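Local coordinates for thiaminase-I (Naegleria gruberi, PDB 4HCW), which belongs to the thiaminase family and has a mixed alpha/beta architecture resembling that of periplasmic binding proteins, at residues 117-122 with 229-234. Numbering follows the deposited sequence.
Sequences YLCSNF and VGYSES
Phe122 and Gly230 pair as antiparallel neighbours, and their backbones tie the two segments together. Gly230 N gives the better bond, to Phe122 O at 3.2 Å with 155° at the hydrogen; the return bond from Phe122 N to Gly230 O is weak and bent. Beside them the CA-H of Tyr231 is directed at Ser120 O, and that of Val229 at Phe122 O.

The buried side is built on the Phe122 ring. Ser120 CB sits over one of its faces, nearer the ring's margin than its middle, while Ser232 CB packs against CD2 and CE2 of Phe122, and Ser232 OG approaches Phe122 CE2 obliquely at 4.0 Å. Leu302 and Phe326 pack on the same ring, and Ser232 OG bonds to Leu300 O.

On the other, less buried side lies a more open, polar group of partly exposed residues. With SG anti to the backbone N (chi1 -157°), Cys119 brings its sulfur to the Tyr231 ring, 3.4 Å from CD1 and oblique to the ring plane. The Glu233 chain, bent at chi2 (94°), carries its carboxylate to the same sulfur, placing OE2 3.2 Å from Cys119 SG. Asn121 runs alongside Tyr231, their side chains extending together, with Asn121 OD1 over one ring face and 3.8 Å from Tyr231 CE1.

An inverse gamma turn centred on Asn121 makes a tight bend in the long strand 110-125 just before Phe122 joins the short strand 229-230. The result is a brief antiparallel beta bridge between strand 229-230 and the long strand of the mixed sheet, followed, after Tyr231, by a 3-10 segment that begins at Ser232.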
loop_
_atom_site.group_PDB
_atom_site.type_symbol
_atom_site.label_atom_id
_atom_site.label_comp_id
_atom_site.label_asym_id
_atom_site.label_seq_id
_atom_site.Cartn_x
_atom_site.Cartn_y
_atom_site.Cartn_z
ATOM N N TYR A 117 7.569 -1.918 0.272
ATOM C CA TYR A 117 6.322 -2.661 0.118
ATOM C C TYR A 117 5.492 -2.148 -1.053
ATOM O O TYR A 117 5.548 -0.969 -1.401
ATOM C CB TYR A 117 5.499 -2.589 1.405
ATOM C CG TYR A 117 6.169 -3.227 2.601
ATOM C CD1 TYR A 117 6.859 -4.424 2.479
ATOM C CD2 TYR A 117 6.114 -2.627 3.852
ATOM C CE1 TYR A 117 7.474 -5.010 3.570
ATOM C CE2 TYR A 117 6.726 -3.203 4.949
ATOM C CZ TYR A 117 7.404 -4.396 4.803
ATOM O OH TYR A 117 8.015 -4.974 5.893
ATOM N N LEU A 118 4.725 -3.049 -1.656
ATOM C CA LEU A 118 3.802 -2.691 -2.723
ATOM C C LEU A 118 2.394 -3.072 -2.288
ATOM O O LEU A 118 2.153 -4.206 -1.876
ATOM C CB LEU A 118 4.170 -3.419 -4.016
ATOM C CG LEU A 118 4.180 -2.588 -5.302
ATOM C CD1 LEU A 118 4.497 -3.467 -6.502
ATOM C CD2 LEU A 118 2.858 -1.861 -5.499
ATOM N N CYS A 119 1.467 -2.124 -2.375
ATOM C CA CYS A 119 0.117 -2.344 -1.872
ATOM C C CYS A 119 -0.937 -1.774 -2.818
ATOM O O CYS A 119 -0.682 -0.800 -3.525
ATOM C CB CYS A 119 -0.026 -1.718 -0.483
ATOM S SG CYS A 119 -1.340 -2.422 0.524
ATOM N N SER A 120 -2.117 -2.387 -2.822
ATOM C CA SER A 120 -3.225 -1.944 -3.667
ATOM C C SER A 120 -4.537 -2.610 -3.260
ATOM O O SER A 120 -4.536 -3.632 -2.576
ATOM C CB SER A 120 -2.933 -2.244 -5.140
ATOM O OG SER A 120 -4.042 -1.910 -5.958
ATOM N N ASN A 121 -5.653 -2.024 -3.681
ATOM C CA ASN A 121 -6.961 -2.629 -3.452
ATOM C C ASN A 121 -7.317 -3.608 -4.564
ATOM O O ASN A 121 -8.016 -3.258 -5.514
ATOM C CB ASN A 121 -8.048 -1.559 -3.324
ATOM C CG ASN A 121 -7.944 -0.771 -2.032
ATOM O OD1 ASN A 121 -8.321 -1.254 -0.964
ATOM N ND2 ASN A 121 -7.441 0.455 -2.126
ATOM N N PHE A 122 -6.831 -4.839 -4.440
ATOM C CA PHE A 122 -7.029 -5.852 -5.469
ATOM C C PHE A 122 -8.435 -6.438 -5.435
ATOM O O PHE A 122 -9.162 -6.275 -4.456
ATOM C CB PHE A 122 -6.010 -6.980 -5.310
ATOM C CG PHE A 122 -4.583 -6.521 -5.347
ATOM C CD1 PHE A 122 -3.942 -6.304 -6.554
ATOM C CD2 PHE A 122 -3.877 -6.317 -4.172
ATOM C CE1 PHE A 122 -2.626 -5.886 -6.591
ATOM C CE2 PHE A 122 -2.562 -5.899 -4.201
ATOM C CZ PHE A 122 -1.935 -5.682 -5.413
ATOM N N VAL A 229 -12.799 -6.715 -2.417
ATOM C CA VAL A 229 -11.781 -5.713 -2.699
ATOM C C VAL A 229 -11.088 -5.276 -1.413
ATOM O O VAL A 229 -11.743 -4.947 -0.423
ATOM C CB VAL A 229 -12.369 -4.479 -3.408
ATOM C CG1 VAL A 229 -11.257 -3.522 -3.807
ATOM C CG2 VAL A 229 -13.169 -4.900 -4.631
ATOM N N GLY A 230 -9.760 -5.283 -1.434
ATOM C CA GLY A 230 -8.974 -4.888 -0.280
ATOM C C GLY A 230 -7.498 -5.134 -0.512
ATOM O O GLY A 230 -7.101 -5.606 -1.578
ATOM N N TYR A 231 -6.680 -4.812 0.486
ATOM C CA TYR A 231 -5.245 -5.037 0.390
ATOM C C TYR A 231 -4.951 -6.532 0.405
ATOM O O TYR A 231 -5.727 -7.318 0.949
ATOM C CB TYR A 231 -4.509 -4.351 1.541
ATOM C CG TYR A 231 -4.892 -2.903 1.747
ATOM C CD1 TYR A 231 -4.701 -1.964 0.743
ATOM C CD2 TYR A 231 -5.433 -2.473 2.952
ATOM C CE1 TYR A 231 -5.045 -0.638 0.930
ATOM C CE2 TYR A 231 -5.780 -1.151 3.149
ATOM C CZ TYR A 231 -5.584 -0.238 2.134
ATOM O OH TYR A 231 -5.927 1.082 2.324
ATOM N N SER A 232 -3.832 -6.922 -0.196
ATOM C CA SER A 232 -3.444 -8.327 -0.229
ATOM C C SER A 232 -3.128 -8.847 1.171
ATOM O O SER A 232 -3.299 -10.032 1.452
ATOM C CB SER A 232 -2.254 -8.540 -1.168
ATOM O OG SER A 232 -1.196 -7.648 -0.869
ATOM N N GLU A 233 -2.681 -7.953 2.050
ATOM C CA GLU A 233 -2.364 -8.320 3.427
ATOM C C GLU A 233 -3.612 -8.737 4.199
ATOM O O GLU A 233 -3.520 -9.428 5.214
ATOM C CB GLU A 233 -1.670 -7.166 4.155
ATOM C CG GLU A 233 -0.448 -6.614 3.443
ATOM C CD GLU A 233 -0.779 -5.429 2.557
ATOM O OE1 GLU A 233 -0.651 -5.554 1.320
ATOM O OE2 GLU A 233 -1.162 -4.371 3.099
ATOM N N SER A 234 -4.776 -8.312 3.719
ATOM C CA SER A 234 -6.036 -8.633 4.378
ATOM C C SER A 234 -6.546 -10.009 3.966
ATOM O O SER A 234 -7.566 -10.480 4.469
ATOM C CB SER A 234 -7.089 -7.564 4.072
ATOM O OG SER A 234 -7.291 -7.430 2.675
#